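Local coordinates for protein cytochrome P450 (Bacillus subtilis subsp. subtilis, PDB 4RM4) that probably acts as a heme-dependent monooxygenase, using its iron centre to insert one oxygen atom from molecular oxygen into organic substrates, at residues G125-H133 with G388-M396. Sequence-based numbering, arbitrary orientation.
Sequences GRSEFDLVH and GLKSFRVKM
Phe129 and Val394 form an antiparallel hydrogen-bonded pair, with hydrogen bonds from Phe129 N to Val394 O at 3.1 Å and from Val394 N to Phe129 O at 3.0 Å. Beyond it, Met396 N gives to Ser127 O (2.9 Å), and at the other end Leu131 N gives to Phe392 O (2.7 Å). There a carboxylate replaces the next strand carbonyl: a chi1 of 176° places CG of Asp130 anti to the backbone N and brings OD2 to Phe392 N, a hydrogen bond of 2.9 Å, almost straight at 173°. Val132 N reaches the same OD2 from the opposite face of the carboxylate, and His133 N bonds weakly to OD1, so this N-cap residue ties the first turn of helix 131-136 to the neighbouring strand. On the same face of the sheet, Arg393 NH2 comes to Glu128 OE2 from above the carboxylate plane, in a salt bridge of 3.3 Å; Arg393 NE is satisfied by Ser377. On the other face, Val394 CG2 makes a CH-pi contact over the Phe129 ring; nearby, Leu131 CD2 packs on Phe392 CE2 (3.7 Å), beside Met252 of helix 226-257. Strand 128-130 thus edges a three-stranded antiparallel sheet, the C-terminal strand in its middle, as in the cytochrome P450 fold.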
ATOM      1  N   GLY A 125      25.582  -5.805 -11.788  1.00 39.69           N
ATOM      2  CA  GLY A 125      27.010  -6.041 -11.633  1.00 40.92           C
ATOM      3  C   GLY A 125      27.657  -5.449 -10.391  1.00 43.28           C
ATOM      4  O   GLY A 125      28.870  -5.566 -10.200  1.00 43.43           O
ATOM      5  N   ARG A 126      26.855  -4.826  -9.537  1.00 35.99           N
ATOM      6  CA  ARG A 126      27.390  -4.063  -8.421  1.00 36.99           C
ATOM      7  C   ARG A 126      27.505  -4.884  -7.142  1.00 35.62           C
ATOM      8  O   ARG A 126      26.712  -5.794  -6.900  1.00 45.68           O
ATOM      9  CB  ARG A 126      26.546  -2.807  -8.197  1.00 38.56           C
ATOM     10  CG  ARG A 126      26.541  -1.873  -9.405  1.00 43.71           C
ATOM     11  CD  ARG A 126      25.385  -0.892  -9.360  1.00 38.24           C
ATOM     12  NE  ARG A 126      25.321  -0.170  -8.095  1.00 42.39           N
ATOM     13  CZ  ARG A 126      24.364   0.696  -7.780  1.00 44.95           C
ATOM     14  NH1 ARG A 126      23.386   0.947  -8.642  1.00 40.13           N
ATOM     15  NH2 ARG A 126      24.383   1.310  -6.601  1.00 47.08           N
ATOM     16  N   SER A 127      28.503  -4.561  -6.331  1.00 36.81           N
ATOM     17  CA  SER A 127      28.750  -5.304  -5.106  1.00 39.02           C
ATOM     18  C   SER A 127      27.896  -4.743  -3.977  1.00 37.33           C
ATOM     19  O   SER A 127      27.662  -5.412  -2.967  1.00 34.53           O
ATOM     20  CB  SER A 127      30.235  -5.249  -4.732  1.00 40.77           C
ATOM     21  OG  SER A 127      30.619  -3.943  -4.331  1.00 38.09           O
ATOM     22  N   GLU A 128      27.445  -3.506  -4.164  1.00 34.78           N
ATOM     23  CA  GLU A 128      26.566  -2.833  -3.213  1.00 36.33           C
ATOM     24  C   GLU A 128      25.548  -1.972  -3.954  1.00 37.52           C
ATOM     25  O   GLU A 128      25.839  -1.402  -5.010  1.00 31.66           O
ATOM     26  CB  GLU A 128      27.376  -1.967  -2.240  1.00 39.54           C
ATOM     27  CG  GLU A 128      26.541  -1.134  -1.260  1.00 42.46           C
ATOM     28  CD  GLU A 128      26.241   0.278  -1.771  1.00 41.13           C
ATOM     29  OE1 GLU A 128      26.820   0.679  -2.802  1.00 40.41           O
ATOM     30  OE2 GLU A 128      25.426   0.987  -1.140  1.00 39.86           O
ATOM     31  N   PHE A 129      24.346  -1.883  -3.402  1.00 28.89           N
ATOM     32  CA  PHE A 129      23.328  -1.021  -3.982  1.00 32.19           C
ATOM     33  C   PHE A 129      22.202  -0.778  -2.995  1.00 27.91           C
ATOM     34  O   PHE A 129      22.040  -1.524  -2.022  1.00 28.58           O
ATOM     35  CB  PHE A 129      22.780  -1.612  -5.284  1.00 27.26           C
ATOM     36  CG  PHE A 129      22.168  -2.973  -5.123  1.00 31.20           C
ATOM     37  CD1 PHE A 129      22.919  -4.121  -5.331  1.00 34.34           C
ATOM     38  CD2 PHE A 129      20.838  -3.107  -4.765  1.00 26.77           C
ATOM     39  CE1 PHE A 129      22.348  -5.380  -5.186  1.00 33.33           C
ATOM     40  CE2 PHE A 129      20.265  -4.357  -4.622  1.00 33.62           C
ATOM     41  CZ  PHE A 129      21.022  -5.495  -4.828  1.00 32.02           C
ATOM     42  N   ASP A 130      21.445   0.283  -3.248  1.00 30.15           N
ATOM     43  CA  ASP A 130      20.283   0.637  -2.446  1.00 25.22           C
ATOM     44  C   ASP A 130      19.061  -0.038  -3.062  1.00 27.18           C
ATOM     45  O   ASP A 130      18.663   0.277  -4.183  1.00 22.12           O
ATOM     46  CB  ASP A 130      20.123   2.162  -2.426  1.00 28.52           C
ATOM     47  CG  ASP A 130      18.875   2.633  -1.681  1.00 30.30           C
ATOM     48  OD1 ASP A 130      18.561   3.836  -1.799  1.00 34.58           O
ATOM     49  OD2 ASP A 130      18.210   1.826  -0.987  1.00 23.05           O
ATOM     50  N   LEU A 131      18.479  -0.990  -2.337  1.00 21.06           N
ATOM     51  CA  LEU A 131      17.317  -1.715  -2.830  1.00 22.98           C
ATOM     52  C   LEU A 131      16.132  -0.769  -3.076  1.00 21.75           C
ATOM     53  O   LEU A 131      15.325  -0.983  -3.982  1.00 22.69           O
ATOM     54  CB  LEU A 131      16.937  -2.804  -1.829  1.00 21.05           C
ATOM     55  CG  LEU A 131      16.297  -4.074  -2.364  1.00 30.64           C
ATOM     56  CD1 LEU A 131      17.035  -4.549  -3.609  1.00 36.04           C
ATOM     57  CD2 LEU A 131      16.349  -5.120  -1.266  1.00 26.56           C
ATOM     58  N   VAL A 132      16.025   0.282  -2.269  1.00 21.68           N
ATOM     59  CA  VAL A 132      14.913   1.220  -2.431  1.00 21.24           C
ATOM     60  C   VAL A 132      15.116   2.058  -3.694  1.00 22.59           C
ATOM     61  O   VAL A 132      14.347   1.943  -4.645  1.00 18.41           O
ATOM     62  CB  VAL A 132      14.715   2.125  -1.190  1.00 24.04           C
ATOM     63  CG1 VAL A 132      13.525   3.052  -1.380  1.00 20.28           C
ATOM     64  CG2 VAL A 132      14.502   1.278   0.050  1.00 19.66           C
ATOM     65  N   HIS A 133      16.165   2.880  -3.722  1.00 20.49           N
ATOM     66  CA  HIS A 133      16.349   3.793  -4.850  1.00 27.10           C
ATOM     67  C   HIS A 133      16.419   3.069  -6.190  1.00 20.85           C
ATOM     68  O   HIS A 133      15.847   3.517  -7.185  1.00 20.71           O
ATOM     69  CB  HIS A 133      17.599   4.676  -4.678  1.00 30.64           C
ATOM     70  CG  HIS A 133      17.808   5.630  -5.814  1.00 35.10           C
ATOM     71  ND1 HIS A 133      17.305   6.915  -5.814  1.00 43.22           N
ATOM     72  CD2 HIS A 133      18.427   5.470  -7.010  1.00 38.04           C
ATOM     73  CE1 HIS A 133      17.621   7.510  -6.951  1.00 41.79           C
ATOM     74  NE2 HIS A 133      18.301   6.655  -7.695  1.00 35.65           N
ATOM     75  N   GLY A 388       7.926   1.707   6.344  1.00 18.70           N
ATOM     76  CA  GLY A 388       8.835   1.267   5.305  1.00 16.76           C
ATOM     77  C   GLY A 388      10.187   1.941   5.401  1.00 19.01           C
ATOM     78  O   GLY A 388      10.510   2.528   6.428  1.00 19.41           O
ATOM     79  N   LEU A 389      10.955   1.856   4.321  1.00 19.76           N
ATOM     80  CA  LEU A 389      12.345   2.283   4.296  1.00 21.25           C
ATOM     81  C   LEU A 389      12.597   3.367   3.240  1.00 21.39           C
ATOM     82  O   LEU A 389      12.114   3.276   2.114  1.00 22.44           O
ATOM     83  CB  LEU A 389      13.251   1.071   4.012  1.00 18.12           C
ATOM     84  CG  LEU A 389      13.226  -0.050   5.054  1.00 17.10           C
ATOM     85  CD1 LEU A 389      14.064  -1.213   4.599  1.00 21.03           C
ATOM     86  CD2 LEU A 389      13.721   0.498   6.383  1.00 20.27           C
ATOM     87  N   LYS A 390      13.341   4.395   3.636  1.00 23.48           N
ATOM     88  CA  LYS A 390      13.820   5.427   2.724  1.00 22.37           C
ATOM     89  C   LYS A 390      15.012   4.894   1.920  1.00 24.89           C
ATOM     90  O   LYS A 390      15.213   5.238   0.749  1.00 20.79           O
ATOM     91  CB  LYS A 390      14.251   6.657   3.526  1.00 26.32           C
ATOM     92  CG  LYS A 390      14.722   7.828   2.668  1.00 33.93           C
ATOM     93  CD  LYS A 390      15.513   8.850   3.489  1.00 33.05           C
ATOM     94  CE  LYS A 390      16.047   9.975   2.604  1.00 36.82           C
ATOM     95  NZ  LYS A 390      16.683   9.439   1.366  1.00 39.17           N
ATOM     96  N   SER A 391      15.800   4.043   2.565  1.00 20.91           N
ATOM     97  CA  SER A 391      16.953   3.432   1.920  1.00 23.17           C
ATOM     98  C   SER A 391      17.213   2.084   2.558  1.00 22.57           C
ATOM     99  O   SER A 391      16.963   1.901   3.747  1.00 21.85           O
ATOM    100  CB  SER A 391      18.194   4.324   2.033  1.00 25.12           C
ATOM    101  OG  SER A 391      18.612   4.416   3.375  1.00 29.00           O
ATOM    102  N   PHE A 392      17.717   1.160   1.748  1.00 21.85           N
ATOM    103  CA  PHE A 392      17.947  -0.224   2.146  1.00 22.09           C
ATOM    104  C   PHE A 392      19.195  -0.701   1.389  1.00 23.95           C
ATOM    105  O   PHE A 392      19.123  -1.213   0.260  1.00 20.34           O
ATOM    106  CB  PHE A 392      16.697  -1.058   1.817  1.00 20.48           C
ATOM    107  CG  PHE A 392      16.754  -2.493   2.269  1.00 22.30           C
ATOM    108  CD1 PHE A 392      17.851  -2.993   2.955  1.00 20.22           C
ATOM    109  CD2 PHE A 392      15.693  -3.346   1.997  1.00 19.93           C
ATOM    110  CE1 PHE A 392      17.898  -4.319   3.353  1.00 24.32           C
ATOM    111  CE2 PHE A 392      15.722  -4.679   2.397  1.00 20.08           C
ATOM    112  CZ  PHE A 392      16.831  -5.166   3.074  1.00 23.48           C
ATOM    113  N   ARG A 393      20.352  -0.521   2.017  1.00 20.45           N
ATOM    114  CA  ARG A 393      21.607  -0.812   1.345  1.00 28.18           C
ATOM    115  C   ARG A 393      22.038  -2.236   1.625  1.00 21.22           C
ATOM    116  O   ARG A 393      22.129  -2.641   2.779  1.00 25.42           O
ATOM    117  CB  ARG A 393      22.690   0.188   1.749  1.00 28.88           C
ATOM    118  CG  ARG A 393      22.431   1.593   1.200  1.00 32.71           C
ATOM    119  CD  ARG A 393      23.670   2.467   1.266  1.00 42.53           C
ATOM    120  NE  ARG A 393      24.287   2.418   2.585  1.00 45.45           N
ATOM    121  CZ  ARG A 393      25.583   2.228   2.798  1.00 44.71           C
ATOM    122  NH1 ARG A 393      26.051   2.197   4.037  1.00 42.22           N
ATOM    123  NH2 ARG A 393      26.412   2.075   1.774  1.00 43.95           N
ATOM    124  N   VAL A 394      22.264  -2.987   0.555  1.00 25.60           N
ATOM    125  CA  VAL A 394      22.657  -4.388   0.661  1.00 26.00           C
ATOM    126  C   VAL A 394      23.969  -4.637  -0.074  1.00 28.93           C
ATOM    127  O   VAL A 394      24.359  -3.871  -0.959  1.00 31.18           O
ATOM    128  CB  VAL A 394      21.561  -5.360   0.124  1.00 25.44           C
ATOM    129  CG1 VAL A 394      20.234  -5.098   0.806  1.00 28.19           C
ATOM    130  CG2 VAL A 394      21.428  -5.264  -1.402  1.00 25.84           C
ATOM    131  N   LYS A 395      24.655  -5.708   0.310  1.00 30.06           N
ATOM    132  CA  LYS A 395      25.901  -6.085  -0.352  1.00 31.19           C
ATOM    133  C   LYS A 395      25.861  -7.549  -0.769  1.00 32.14           C
ATOM    134  O   LYS A 395      25.107  -8.350  -0.205  1.00 30.30           O
ATOM    135  CB  LYS A 395      27.099  -5.838   0.570  1.00 35.15           C
ATOM    136  CG  LYS A 395      27.190  -6.811   1.730  1.00 30.83           C
ATOM    137  CD  LYS A 395      28.635  -7.200   2.027  1.00 40.97           C
ATOM    138  CE  LYS A 395      29.304  -6.187   2.935  1.00 48.15           C
ATOM    139  NZ  LYS A 395      28.682  -6.163   4.291  1.00 50.32           N
ATOM    140  N   MET A 396      26.663  -7.887  -1.773  1.00 28.91           N
ATOM    141  CA  MET A 396      26.789  -9.260  -2.233  1.00 34.42           C
ATOM    142  C   MET A 396      27.754 -10.012  -1.326  1.00 30.35           C
ATOM    143  O   MET A 396      27.690 -11.226  -1.178  1.00 33.92           O
ATOM    144  CB  MET A 396      27.305  -9.293  -3.673  1.00 41.50           C
ATOM    145  CG  MET A 396      26.563  -8.383  -4.644  1.00 36.33           C
ATOM    146  SD  MET A 396      24.830  -8.822  -4.878  1.00 45.12           S
ATOM    147  CE  MET A 396      24.051  -7.929  -3.539  1.00 36.09           C
ATOM    148  OXT MET A 396      28.631  -9.412  -0.708  1.00 36.98           O
TER